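Local coordinates for protein eukaryotic peptide chain release factor GTP-binding subunit (Schizosaccharomyces pombe, PDB 1R5B) that belongs to the translational GTP-binding proteins related to elongation factor Tu and serves as the GTP-binding subunit of a eukaryotic peptide chain release factor, at residues H43-F48 with R122-D127; A142-I147 with L266-N271; H402-T407 with K423-L428. All coordinates share one frame; numbering follows the deposited sequence.

Contact 1. Residues H43-F48 with R122-D127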
ATOM      1  N   HIS A  43       2.934  -2.412  -6.317  1.00 30.61           N
ATOM      2  CA  HIS A  43       3.266  -3.828  -6.297  1.00 31.09           C
ATOM      3  C   HIS A  43       3.171  -4.350  -4.887  1.00 30.99           C
ATOM      4  O   HIS A  43       3.727  -3.750  -3.969  1.00 31.65           O
ATOM      5  CB  HIS A  43       4.685  -4.083  -6.780  1.00 31.17           C
ATOM      6  CG  HIS A  43       4.873  -3.874  -8.249  1.00 34.13           C
ATOM      7  ND1 HIS A  43       4.323  -2.806  -8.928  1.00 35.90           N
ATOM      8  CD2 HIS A  43       5.576  -4.584  -9.166  1.00 35.96           C
ATOM      9  CE1 HIS A  43       4.673  -2.873 -10.199  1.00 36.49           C
ATOM     10  NE2 HIS A  43       5.430  -3.942 -10.370  1.00 36.54           N
ATOM     11  N   VAL A  44       2.509  -5.491  -4.746  1.00 30.65           N
ATOM     12  CA  VAL A  44       2.294  -6.166  -3.468  1.00 30.49           C
ATOM     13  C   VAL A  44       2.565  -7.659  -3.634  1.00 29.87           C
ATOM     14  O   VAL A  44       2.293  -8.220  -4.690  1.00 29.55           O
ATOM     15  CB  VAL A  44       0.838  -5.962  -3.006  1.00 30.51           C
ATOM     16  CG1 VAL A  44       0.581  -6.623  -1.687  1.00 30.92           C
ATOM     17  CG2 VAL A  44       0.544  -4.482  -2.910  1.00 31.61           C
ATOM     18  N   ASN A  45       3.130  -8.285  -2.607  1.00 29.42           N
ATOM     19  CA  ASN A  45       3.358  -9.727  -2.589  1.00 29.31           C
ATOM     20  C   ASN A  45       2.332 -10.384  -1.696  1.00 29.56           C
ATOM     21  O   ASN A  45       2.137  -9.972  -0.546  1.00 29.50           O
ATOM     22  CB  ASN A  45       4.747 -10.052  -2.036  1.00 29.43           C
ATOM     23  CG  ASN A  45       5.875  -9.654  -2.980  1.00 28.54           C
ATOM     24  OD1 ASN A  45       7.007  -9.466  -2.548  1.00 29.76           O
ATOM     25  ND2 ASN A  45       5.575  -9.535  -4.255  1.00 26.27           N
ATOM     26  N   ILE A  46       1.678 -11.407  -2.214  1.00 30.04           N
ATOM     27  CA  ILE A  46       0.620 -12.105  -1.489  1.00 30.72           C
ATOM     28  C   ILE A  46       0.868 -13.596  -1.536  1.00 31.36           C
ATOM     29  O   ILE A  46       1.289 -14.137  -2.560  1.00 31.90           O
ATOM     30  CB  ILE A  46      -0.765 -11.741  -2.060  1.00 30.49           C
ATOM     31  CG1 ILE A  46      -1.878 -12.309  -1.182  1.00 30.25           C
ATOM     32  CG2 ILE A  46      -0.917 -12.219  -3.487  1.00 31.29           C
ATOM     33  CD1 ILE A  46      -3.222 -11.671  -1.444  1.00 29.76           C
ATOM     34  N   VAL A  47       0.635 -14.259  -0.417  1.00 32.28           N
ATOM     35  CA  VAL A  47       0.799 -15.699  -0.342  1.00 33.18           C
ATOM     36  C   VAL A  47      -0.474 -16.306   0.221  1.00 34.25           C
ATOM     37  O   VAL A  47      -1.069 -15.755   1.138  1.00 34.42           O
ATOM     38  CB  VAL A  47       2.021 -16.092   0.500  1.00 33.25           C
ATOM     39  CG1 VAL A  47       1.874 -15.661   1.971  1.00 33.19           C
ATOM     40  CG2 VAL A  47       2.268 -17.576   0.405  1.00 33.47           C
ATOM     41  N   PHE A  48      -0.890 -17.427  -0.357  1.00 35.41           N
ATOM     42  CA  PHE A  48      -2.079 -18.152   0.072  1.00 36.37           C
ATOM     43  C   PHE A  48      -1.661 -19.437   0.780  1.00 36.51           C
ATOM     44  O   PHE A  48      -0.766 -20.145   0.328  1.00 35.72           O
ATOM     45  CB  PHE A  48      -2.969 -18.478  -1.130  1.00 36.62           C
ATOM     46  CG  PHE A  48      -3.703 -17.296  -1.666  1.00 38.51           C
ATOM     47  CD1 PHE A  48      -3.046 -16.344  -2.407  1.00 40.64           C
ATOM     48  CD2 PHE A  48      -5.045 -17.120  -1.407  1.00 40.72           C
ATOM     49  CE1 PHE A  48      -3.721 -15.242  -2.893  1.00 41.47           C
ATOM     50  CE2 PHE A  48      -5.722 -16.017  -1.896  1.00 41.39           C
ATOM     51  CZ  PHE A  48      -5.058 -15.082  -2.638  1.00 41.22           C
ATOM     52  N   ARG A 122      -1.036  -4.203  -7.882  1.00 33.77           N
ATOM     53  CA  ARG A 122      -0.667  -5.451  -8.557  1.00 34.34           C
ATOM     54  C   ARG A 122      -0.110  -6.471  -7.576  1.00 34.22           C
ATOM     55  O   ARG A 122       0.970  -6.256  -7.013  1.00 34.23           O
ATOM     56  CB  ARG A 122       0.396  -5.210  -9.621  1.00 34.53           C
ATOM     57  CG  ARG A 122       0.919  -6.520 -10.223  1.00 35.78           C
ATOM     58  CD  ARG A 122       1.955  -6.355 -11.288  1.00 37.34           C
ATOM     59  NE  ARG A 122       1.399  -5.697 -12.461  1.00 39.64           N
ATOM     60  CZ  ARG A 122       2.034  -5.595 -13.623  1.00 42.62           C
ATOM     61  NH1 ARG A 122       3.256  -6.112 -13.779  1.00 43.24           N
ATOM     62  NH2 ARG A 122       1.450  -4.976 -14.643  1.00 43.50           N
ATOM     63  N   PHE A 123      -0.805  -7.598  -7.430  1.00 33.79           N
ATOM     64  CA  PHE A 123      -0.432  -8.627  -6.466  1.00 33.90           C
ATOM     65  C   PHE A 123       0.331  -9.770  -7.110  1.00 34.92           C
ATOM     66  O   PHE A 123      -0.223 -10.531  -7.896  1.00 35.33           O
ATOM     67  CB  PHE A 123      -1.667  -9.182  -5.780  1.00 33.28           C
ATOM     68  CG  PHE A 123      -2.460  -8.150  -5.061  1.00 31.95           C
ATOM     69  CD1 PHE A 123      -3.379  -7.378  -5.736  1.00 30.93           C
ATOM     70  CD2 PHE A 123      -2.292  -7.950  -3.712  1.00 31.72           C
ATOM     71  CE1 PHE A 123      -4.107  -6.434  -5.085  1.00 31.04           C
ATOM     72  CE2 PHE A 123      -3.027  -6.995  -3.051  1.00 32.12           C
ATOM     73  CZ  PHE A 123      -3.935  -6.233  -3.743  1.00 31.55           C
ATOM     74  N   SER A 124       1.601  -9.895  -6.761  1.00 35.73           N
ATOM     75  CA  SER A 124       2.415 -11.020  -7.182  1.00 36.49           C
ATOM     76  C   SER A 124       2.178 -12.210  -6.247  1.00 37.27           C
ATOM     77  O   SER A 124       2.361 -12.093  -5.038  1.00 36.69           O
ATOM     78  CB  SER A 124       3.884 -10.593  -7.182  1.00 36.34           C
ATOM     79  OG  SER A 124       4.741 -11.701  -7.325  1.00 36.88           O
ATOM     80  N   LEU A 125       1.762 -13.349  -6.800  1.00 38.37           N
ATOM     81  CA  LEU A 125       1.498 -14.545  -5.980  1.00 39.39           C
ATOM     82  C   LEU A 125       2.773 -15.324  -5.676  1.00 40.11           C
ATOM     83  O   LEU A 125       3.401 -15.839  -6.584  1.00 40.02           O
ATOM     84  CB  LEU A 125       0.511 -15.482  -6.674  1.00 39.46           C
ATOM     85  CG  LEU A 125      -0.928 -14.992  -6.863  1.00 39.99           C
ATOM     86  CD1 LEU A 125      -1.497 -15.544  -8.148  1.00 41.39           C
ATOM     87  CD2 LEU A 125      -1.810 -15.402  -5.708  1.00 40.88           C
ATOM     88  N   LEU A 126       3.144 -15.405  -4.398  1.00 41.44           N
ATOM     89  CA  LEU A 126       4.311 -16.177  -3.962  1.00 42.32           C
ATOM     90  C   LEU A 126       3.957 -17.649  -3.724  1.00 43.91           C
ATOM     91  O   LEU A 126       2.784 -18.005  -3.602  1.00 44.05           O
ATOM     92  CB  LEU A 126       4.888 -15.588  -2.665  1.00 42.07           C
ATOM     93  CG  LEU A 126       5.183 -14.084  -2.550  1.00 40.80           C
ATOM     94  CD1 LEU A 126       6.025 -13.795  -1.321  1.00 39.33           C
ATOM     95  CD2 LEU A 126       5.878 -13.542  -3.780  1.00 40.47           C
ATOM     96  N   ASP A 127       4.978 -18.497  -3.633  1.00 45.76           N
ATOM     97  CA  ASP A 127       4.789 -19.919  -3.304  1.00 47.21           C
ATOM     98  C   ASP A 127       4.762 -20.141  -1.793  1.00 48.24           C
ATOM     99  O   ASP A 127       5.592 -19.590  -1.069  1.00 48.42           O
ATOM    100  CB  ASP A 127       5.889 -20.766  -3.946  1.00 47.40           C
ATOM    101  CG  ASP A 127       5.935 -20.604  -5.461  1.00 48.12           C
ATOM    102  OD1 ASP A 127       4.856 -20.385  -6.059  1.00 48.78           O
ATOM    103  OD2 ASP A 127       6.997 -20.651  -6.133  1.00 48.65           O
TER
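Val44 and Phe123 stand side by side on one face of a parallel strand pair, Val44 CG1 lying 3.8 Å from Phe123 CD2. With Ile46 CG1 anti to the backbone N (chi1 -172°), CG2 falls between the backbone N and the carbonyl carbon, and it is Ile46 CG2 that meets Phe123 CB, at 3.9 Å. Branched and aromatic residues suit this face: Ile147 and Val149 of strand 147-153 extend it alongside, and Leu260 of helix 256-262 packs against Ile46 and Phe123. Further along, Leu125 sends CD2 obliquely to the Phe48 ring, 3.4 Å from Phe48 CE1. On the other face Leu126 lays CG and both methyls against the side chain of Asn45.

Four backbone hydrogen bonds place these groups. Val44 N donates to Arg122 O and Val44 O accepts from Ser124 N, each at 2.8 Å; Ile46 N then donates to Ser124 O at a nearly straight 173°, and Ile46 O takes Leu126 N at 2.9 Å. Asn45 and Val47 turn their backbone groups to Asp146 and strand 147-153. At the exposed end Arg122 CD lies over one face of the His43 ring, and its guanidinium is salt-bridged to Glu117.

Phe48 also packs on helix 56-66. Parallel strands with a probable P-loop and helix following strand 42-50 are typical of the central sheet of a P-loop GTP-binding domain.

Contact 2. Residues A142-I147 with L266-N271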
ATOM      1  N   ALA A 142      12.092  -9.712  -1.798  1.00 49.12           N
ATOM      2  CA  ALA A 142      11.319 -10.147  -2.984  1.00 48.59           C
ATOM      3  C   ALA A 142      10.585 -11.506  -2.805  1.00 47.98           C
ATOM      4  O   ALA A 142       9.872 -11.957  -3.719  1.00 48.37           O
ATOM      5  CB  ALA A 142      12.235 -10.192  -4.223  1.00 48.59           C
ATOM      6  N   SER A 143      10.785 -12.156  -1.648  1.00 46.68           N
ATOM      7  CA  SER A 143      10.022 -13.348  -1.244  1.00 45.18           C
ATOM      8  C   SER A 143       9.477 -13.199   0.193  1.00 43.49           C
ATOM      9  O   SER A 143       9.191 -14.210   0.864  1.00 43.56           O
ATOM     10  CB  SER A 143      10.892 -14.611  -1.340  1.00 45.29           C
ATOM     11  OG  SER A 143      11.450 -14.782  -2.632  1.00 45.94           O
ATOM     12  N   GLN A 144       9.358 -11.952   0.666  1.00 40.95           N
ATOM     13  CA  GLN A 144       8.647 -11.644   1.908  1.00 38.68           C
ATOM     14  C   GLN A 144       7.256 -11.190   1.510  1.00 36.53           C
ATOM     15  O   GLN A 144       7.084 -10.269   0.719  1.00 36.34           O
ATOM     16  CB  GLN A 144       9.378 -10.564   2.712  1.00 38.82           C
ATOM     17  CG  GLN A 144       8.704 -10.104   4.012  1.00 39.59           C
ATOM     18  CD  GLN A 144       8.349 -11.247   4.978  1.00 40.99           C
ATOM     19  OE1 GLN A 144       9.249 -11.961   5.455  1.00 42.50           O
ATOM     20  NE2 GLN A 144       7.042 -11.403   5.287  1.00 38.16           N
ATOM     21  N   ALA A 145       6.258 -11.868   2.037  1.00 34.40           N
ATOM     22  CA  ALA A 145       4.870 -11.554   1.726  1.00 33.17           C
ATOM     23  C   ALA A 145       4.422 -10.259   2.402  1.00 31.92           C
ATOM     24  O   ALA A 145       4.853  -9.954   3.493  1.00 30.94           O
ATOM     25  CB  ALA A 145       3.979 -12.696   2.165  1.00 32.69           C
ATOM     26  N   ASP A 146       3.575  -9.499   1.725  1.00 31.21           N
ATOM     27  CA  ASP A 146       2.877  -8.376   2.336  1.00 30.85           C
ATOM     28  C   ASP A 146       1.581  -8.829   2.980  1.00 30.66           C
ATOM     29  O   ASP A 146       1.168  -8.274   3.992  1.00 31.55           O
ATOM     30  CB  ASP A 146       2.544  -7.308   1.300  1.00 30.60           C
ATOM     31  CG  ASP A 146       3.773  -6.634   0.743  1.00 29.97           C
ATOM     32  OD1 ASP A 146       4.577  -6.098   1.524  1.00 29.92           O
ATOM     33  OD2 ASP A 146       4.024  -6.599  -0.469  1.00 26.91           O
ATOM     34  N   ILE A 147       0.939  -9.820   2.379  1.00 30.43           N
ATOM     35  CA  ILE A 147      -0.379 -10.277   2.788  1.00 30.81           C
ATOM     36  C   ILE A 147      -0.385 -11.801   2.816  1.00 31.13           C
ATOM     37  O   ILE A 147       0.094 -12.435   1.893  1.00 31.82           O
ATOM     38  CB  ILE A 147      -1.444  -9.797   1.789  1.00 30.85           C
ATOM     39  CG1 ILE A 147      -1.518  -8.265   1.726  1.00 31.60           C
ATOM     40  CG2 ILE A 147      -2.808 -10.365   2.148  1.00 32.00           C
ATOM     41  CD1 ILE A 147      -2.194  -7.747   0.443  1.00 30.85           C
ATOM     42  N   LEU A 266       0.472  -3.901   5.086  1.00 26.93           N
ATOM     43  CA  LEU A 266       1.344  -4.689   4.218  1.00 27.14           C
ATOM     44  C   LEU A 266       2.703  -4.881   4.925  1.00 26.45           C
ATOM     45  O   LEU A 266       3.406  -3.909   5.211  1.00 26.32           O
ATOM     46  CB  LEU A 266       1.541  -3.977   2.872  1.00 27.72           C
ATOM     47  CG  LEU A 266       0.302  -3.529   2.081  1.00 28.57           C
ATOM     48  CD1 LEU A 266       0.692  -2.976   0.742  1.00 29.38           C
ATOM     49  CD2 LEU A 266      -0.645  -4.622   1.870  1.00 30.68           C
ATOM     50  N   GLU A 267       3.076  -6.124   5.192  1.00 26.15           N
ATOM     51  CA  GLU A 267       4.230  -6.410   6.057  1.00 26.66           C
ATOM     52  C   GLU A 267       5.541  -5.742   5.671  1.00 25.96           C
ATOM     53  O   GLU A 267       6.212  -5.244   6.542  1.00 25.18           O
ATOM     54  CB  GLU A 267       4.491  -7.901   6.178  1.00 26.94           C
ATOM     55  CG  GLU A 267       3.368  -8.709   6.798  1.00 30.10           C
ATOM     56  CD  GLU A 267       3.023  -8.304   8.229  1.00 32.61           C
ATOM     57  OE1 GLU A 267       3.846  -7.678   8.931  1.00 34.01           O
ATOM     58  OE2 GLU A 267       1.894  -8.640   8.634  1.00 37.69           O
ATOM     59  N   ARG A 268       5.925  -5.741   4.395  1.00 25.60           N
ATOM     60  CA  ARG A 268       7.182  -5.102   4.016  1.00 26.01           C
ATOM     61  C   ARG A 268       7.170  -3.617   4.363  1.00 26.41           C
ATOM     62  O   ARG A 268       8.165  -3.086   4.850  1.00 25.75           O
ATOM     63  CB  ARG A 268       7.496  -5.278   2.527  1.00 26.11           C
ATOM     64  CG  ARG A 268       7.832  -6.717   2.138  1.00 26.97           C
ATOM     65  CD  ARG A 268       8.159  -6.929   0.669  1.00 27.13           C
ATOM     66  NE  ARG A 268       7.082  -6.462  -0.206  1.00 27.14           N
ATOM     67  CZ  ARG A 268       7.226  -6.187  -1.494  1.00 25.67           C
ATOM     68  NH1 ARG A 268       8.394  -6.336  -2.090  1.00 26.56           N
ATOM     69  NH2 ARG A 268       6.188  -5.754  -2.194  1.00 25.81           N
ATOM     70  N   LYS A 269       6.039  -2.965   4.099  1.00 27.26           N
ATOM     71  CA  LYS A 269       5.857  -1.529   4.353  1.00 27.94           C
ATOM     72  C   LYS A 269       5.797  -1.253   5.863  1.00 28.07           C
ATOM     73  O   LYS A 269       6.372  -0.284   6.326  1.00 27.96           O
ATOM     74  CB  LYS A 269       4.572  -1.029   3.682  1.00 28.18           C
ATOM     75  CG  LYS A 269       4.566   0.406   3.262  1.00 29.83           C
ATOM     76  CD  LYS A 269       3.179   0.845   2.750  1.00 31.42           C
ATOM     77  CE  LYS A 269       2.925   0.477   1.296  1.00 30.95           C
ATOM     78  NZ  LYS A 269       1.451   0.596   0.944  1.00 30.53           N
ATOM     79  N   VAL A 270       5.120  -2.115   6.614  1.00 27.79           N
ATOM     80  CA  VAL A 270       5.051  -1.981   8.074  1.00 28.17           C
ATOM     81  C   VAL A 270       6.439  -2.107   8.716  1.00 28.52           C
ATOM     82  O   VAL A 270       6.739  -1.437   9.710  1.00 27.97           O
ATOM     83  CB  VAL A 270       4.121  -3.059   8.702  1.00 28.05           C
ATOM     84  CG1 VAL A 270       4.225  -3.076  10.252  1.00 28.34           C
ATOM     85  CG2 VAL A 270       2.673  -2.843   8.275  1.00 28.00           C
ATOM     86  N   ASN A 271       7.275  -2.962   8.134  1.00 29.16           N
ATOM     87  CA  ASN A 271       8.573  -3.320   8.701  1.00 29.78           C
ATOM     88  C   ASN A 271       9.690  -2.457   8.140  1.00 30.44           C
ATOM     89  O   ASN A 271      10.845  -2.593   8.536  1.00 30.84           O
ATOM     90  CB  ASN A 271       8.858  -4.801   8.450  1.00 29.72           C
ATOM     91  CG  ASN A 271       7.984  -5.709   9.317  1.00 30.59           C
ATOM     92  OD1 ASN A 271       7.318  -6.595   8.825  1.00 31.42           O
ATOM     93  ND2 ASN A 271       7.998  -5.476  10.619  1.00 32.39           N
TER
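Asp146 and Arg268 form the charged centre of this contact, a side-on salt bridge in which NE and NH2 both face the carboxylate. Arg268 NE lies 3.1 Å from Asp146 OD1, which sits in the guanidinium plane, and it also reaches OD2. Arg268 NH2 comes to Asp146 OD2 at 2.9 Å, on the syn lone pair. The two flat groups are nevertheless turned 48° against each other, so the pairing is twisted. A bend at chi3 (-56°) curls the arginine chain back so that NE can reach the same oxygen as its own backbone N.

Among the uncharged donors, Arg268 N meets Asp146 OD1 at 3.2 Å, and Glu267 N gives a straight bond of 170° to Asp146 O. Asp146 therefore engages the first turn of helix 267-270 through both its carbonyl and its side chain, and an acidic residue suits amides at a helix start, where the dipole would probably favour negative charge. Gln144 NE2 bonds the carbonyl of the next residue, Ala145 O, 3.2 Å away, and also Gln179 O.

Van der Waals packing flanks the polar core. Its apolar pair is Ile147 and Leu266, which run side by side with Ile147 CG1 3.7 Å from Leu266 CD2; branched aliphatic chains suit this buried place. The side chains of Gln144 and Arg268 slide past each other in opposite directions, their CG atoms 4.0 Å apart. Glu267 rests its CB on Ala145 O, while its carboxylate leads off to Asn182 N.

The loop before strand 147-153 thus meets the N-terminal end of helix 267-270. Strand 42-50 lies alongside, where Asn45 N gives Asp146 OD2 another hydrogen bond, and Lys269 is salt-bridged to Glu42 of that strand.

Contact 3. Residues H402-T407 with K423-L428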
ATOM      1  N   HIS A 402      15.471  13.230 -22.027  1.00 36.96           N
ATOM      2  CA  HIS A 402      14.514  12.459 -22.842  1.00 36.83           C
ATOM      3  C   HIS A 402      13.091  13.047 -22.958  1.00 36.79           C
ATOM      4  O   HIS A 402      12.670  13.857 -22.130  1.00 36.59           O
ATOM      5  CB  HIS A 402      14.409  11.053 -22.269  1.00 36.75           C
ATOM      6  CG  HIS A 402      15.673  10.264 -22.363  1.00 36.53           C
ATOM      7  ND1 HIS A 402      16.717  10.431 -21.482  1.00 36.32           N
ATOM      8  CD2 HIS A 402      16.059   9.294 -23.222  1.00 36.66           C
ATOM      9  CE1 HIS A 402      17.695   9.605 -21.798  1.00 36.28           C
ATOM     10  NE2 HIS A 402      17.320   8.900 -22.849  1.00 36.78           N
ATOM     11  N   LYS A 403      12.364  12.594 -23.988  1.00 36.78           N
ATOM     12  CA  LYS A 403      10.976  12.994 -24.276  1.00 36.80           C
ATOM     13  C   LYS A 403       9.947  11.867 -24.014  1.00 36.91           C
ATOM     14  O   LYS A 403       9.135  11.973 -23.094  1.00 36.63           O
ATOM     15  CB  LYS A 403      10.874  13.478 -25.730  1.00 36.83           C
ATOM     16  CG  LYS A 403       9.643  14.320 -26.049  1.00 36.50           C
ATOM     17  CD  LYS A 403       9.943  15.351 -27.140  1.00 35.56           C
ATOM     18  CE  LYS A 403      10.416  14.688 -28.415  1.00 35.51           C
ATOM     19  NZ  LYS A 403      10.168  15.540 -29.614  1.00 35.78           N
ATOM     20  N   LEU A 404      10.000  10.799 -24.813  1.00 37.12           N
ATOM     21  CA  LEU A 404       9.051   9.672 -24.745  1.00 37.36           C
ATOM     22  C   LEU A 404       7.689   9.975 -25.390  1.00 37.78           C
ATOM     23  O   LEU A 404       7.236  11.129 -25.422  1.00 37.53           O
ATOM     24  CB  LEU A 404       8.811   9.196 -23.302  1.00 37.35           C
ATOM     25  CG  LEU A 404       9.950   9.103 -22.274  1.00 36.97           C
ATOM     26  CD1 LEU A 404       9.522   9.737 -20.960  1.00 36.80           C
ATOM     27  CD2 LEU A 404      10.368   7.656 -22.036  1.00 36.84           C
ATOM     28  N   ASP A 405       7.042   8.918 -25.889  1.00 38.52           N
ATOM     29  CA  ASP A 405       5.654   8.987 -26.365  1.00 39.23           C
ATOM     30  C   ASP A 405       5.060   7.598 -26.605  1.00 39.49           C
ATOM     31  O   ASP A 405       5.782   6.664 -26.947  1.00 39.59           O
ATOM     32  CB  ASP A 405       5.563   9.797 -27.660  1.00 39.56           C
ATOM     33  CG  ASP A 405       4.119  10.052 -28.107  1.00 40.66           C
ATOM     34  OD1 ASP A 405       3.419   9.092 -28.500  1.00 41.88           O
ATOM     35  OD2 ASP A 405       3.600  11.189 -28.111  1.00 42.17           O
ATOM     36  N   LYS A 406       3.737   7.492 -26.444  1.00 39.86           N
ATOM     37  CA  LYS A 406       2.966   6.262 -26.696  1.00 39.93           C
ATOM     38  C   LYS A 406       3.523   5.092 -25.869  1.00 39.98           C
ATOM     39  O   LYS A 406       3.142   4.934 -24.711  1.00 40.16           O
ATOM     40  CB  LYS A 406       2.874   5.952 -28.203  1.00 39.85           C
ATOM     41  CG  LYS A 406       1.445   5.891 -28.738  1.00 40.12           C
ATOM     42  CD  LYS A 406       0.901   7.267 -29.125  1.00 40.36           C
ATOM     43  CE  LYS A 406      -0.425   7.162 -29.883  1.00 40.48           C
ATOM     44  NZ  LYS A 406      -1.337   6.103 -29.341  1.00 40.45           N
ATOM     45  N   THR A 407       4.425   4.294 -26.442  1.00 40.06           N
ATOM     46  CA  THR A 407       5.208   3.338 -25.658  1.00 40.11           C
ATOM     47  C   THR A 407       6.452   4.068 -25.151  1.00 40.09           C
ATOM     48  O   THR A 407       7.304   4.477 -25.945  1.00 40.40           O
ATOM     49  CB  THR A 407       5.593   2.069 -26.487  1.00 40.12           C
ATOM     50  OG1 THR A 407       6.717   1.412 -25.881  1.00 40.46           O
ATOM     51  CG2 THR A 407       6.073   2.408 -27.912  1.00 39.88           C
ATOM     52  N   LYS A 423       6.650  14.827 -22.362  1.00 36.10           N
ATOM     53  CA  LYS A 423       7.103  14.051 -21.214  1.00 36.70           C
ATOM     54  C   LYS A 423       8.610  14.304 -20.887  1.00 37.32           C
ATOM     55  O   LYS A 423       9.191  15.276 -21.396  1.00 37.72           O
ATOM     56  CB  LYS A 423       6.799  12.574 -21.503  1.00 36.86           C
ATOM     57  CG  LYS A 423       5.364  12.130 -21.121  1.00 36.96           C
ATOM     58  CD  LYS A 423       4.436  11.962 -22.332  1.00 36.66           C
ATOM     59  CE  LYS A 423       4.069  10.489 -22.559  1.00 36.90           C
ATOM     60  NZ  LYS A 423       3.303  10.254 -23.819  1.00 35.97           N
ATOM     61  N   ILE A 424       9.232  13.484 -20.021  1.00 37.89           N
ATOM     62  CA  ILE A 424      10.687  13.594 -19.736  1.00 38.31           C
ATOM     63  C   ILE A 424      11.339  12.422 -18.962  1.00 38.53           C
ATOM     64  O   ILE A 424      10.659  11.641 -18.305  1.00 38.58           O
ATOM     65  CB  ILE A 424      10.989  14.895 -18.939  1.00 38.44           C
ATOM     66  CG1 ILE A 424      12.366  15.476 -19.319  1.00 38.90           C
ATOM     67  CG2 ILE A 424      10.895  14.621 -17.438  1.00 38.30           C
ATOM     68  CD1 ILE A 424      13.150  16.137 -18.144  1.00 39.49           C
ATOM     69  N   ILE A 425      12.667  12.327 -19.050  1.00 38.79           N
ATOM     70  CA  ILE A 425      13.488  11.593 -18.071  1.00 39.08           C
ATOM     71  C   ILE A 425      14.858  12.297 -17.892  1.00 39.28           C
ATOM     72  O   ILE A 425      15.783  12.082 -18.678  1.00 39.52           O
ATOM     73  CB  ILE A 425      13.585  10.034 -18.421  1.00 39.15           C
ATOM     74  CG1 ILE A 425      15.029   9.487 -18.520  1.00 39.12           C
ATOM     75  CG2 ILE A 425      12.781   9.683 -19.677  1.00 39.10           C
ATOM     76  CD1 ILE A 425      15.750   9.322 -17.177  1.00 38.79           C
ATOM     77  N   ALA A 426      14.974  13.166 -16.881  1.00 39.45           N
ATOM     78  CA  ALA A 426      16.196  13.974 -16.692  1.00 39.41           C
ATOM     79  C   ALA A 426      16.439  14.538 -15.281  1.00 39.49           C
ATOM     80  O   ALA A 426      15.554  14.513 -14.418  1.00 39.33           O
ATOM     81  CB  ALA A 426      16.212  15.104 -17.690  1.00 39.55           C
ATOM     82  N   GLU A 427      17.653  15.067 -15.083  1.00 39.49           N
ATOM     83  CA  GLU A 427      18.115  15.582 -13.780  1.00 39.32           C
ATOM     84  C   GLU A 427      17.368  16.839 -13.337  1.00 38.96           C
ATOM     85  O   GLU A 427      17.050  17.711 -14.148  1.00 38.80           O
ATOM     86  CB  GLU A 427      19.628  15.891 -13.795  1.00 39.38           C
ATOM     87  CG  GLU A 427      20.506  14.823 -13.147  1.00 39.84           C
ATOM     88  CD  GLU A 427      21.828  15.366 -12.625  1.00 39.93           C
ATOM     89  OE1 GLU A 427      22.881  15.054 -13.222  1.00 40.06           O
ATOM     90  OE2 GLU A 427      21.815  16.098 -11.610  1.00 40.27           O
ATOM     91  N   LEU A 428      17.118  16.914 -12.034  1.00 38.49           N
ATOM     92  CA  LEU A 428      16.477  18.062 -11.408  1.00 38.20           C
ATOM     93  C   LEU A 428      17.290  18.480 -10.192  1.00 37.69           C
ATOM     94  O   LEU A 428      18.086  17.702  -9.669  1.00 37.70           O
ATOM     95  CB  LEU A 428      15.050  17.731 -10.982  1.00 38.30           C
ATOM     96  CG  LEU A 428      13.954  18.254 -11.911  1.00 38.75           C
ATOM     97  CD1 LEU A 428      14.065  17.579 -13.282  1.00 39.38           C
ATOM     98  CD2 LEU A 428      12.554  18.044 -11.303  1.00 39.03           C
TER
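Lys423 opens the second segment by lying against Leu404 and sending its long chain along residues 402-407. Bends at chi2 and chi3 carry it on until NZ comes near Asp405. The charges remain beyond salt-bridge range, with Lys423 NZ 4.4 Å from Asp405 OD2, so any attraction is probably modest; both residues suit a surface position.

Ile424 meets the first segment mainly through its backbone edge: Ile424 CA is 3.1 Å from His402 O, with an angle of 158° at the hydrogen. CG1 also approaches this carbonyl, but the buried side chain as a whole leads away, and an apolar residue suits it because the chain turns inward to Ile369 and Phe397.

Ile425 supplies the apolar packing with His402 and Leu404. Its CG2 touches both His402 CB, at 3.4 Å, and Leu404 CD1, at 3.5 Å; the leucine crosses it at about a right angle, whereas the histidine lies beside it. Two weak hydrogen bonds join His402 and Ile425. Ile425 N donates to His402 O, and His402 ND1 donates to Ile425 O over 3.4 Å, the oxygen lying at the edge of the ring. Histidine suits this place because its CB packs on the isoleucine while its ring can still donate, if weakly.

Beyond Ile425, which packs on Ile366, the chain enters strand 426-430, running antiparallel between strands 364-371 and 396-397.

Overall arrangement
Contacts 1 and 2 are neighbours, their centres 10 Å apart, and meet along strand 42-50, which belongs to contact 1 and borders contact 2: one edge pairs with residues 122-127, the other with the chain through Asp146 and Ile147. Asn45 O lies 2.7 Å from Asp146 N and Val47 N 3.0 Å from Ile147 O, both probable hydrogen bonds. Together they tie the central sheet of the GTP-binding domain, near its probable P-loop, to the short helix leading into the following beta domain. Contact 3 stands apart in the C-terminal beta domain, its centre about 30 Å from that of contact 1 and about 31 Å from that of contact 2, without touching either.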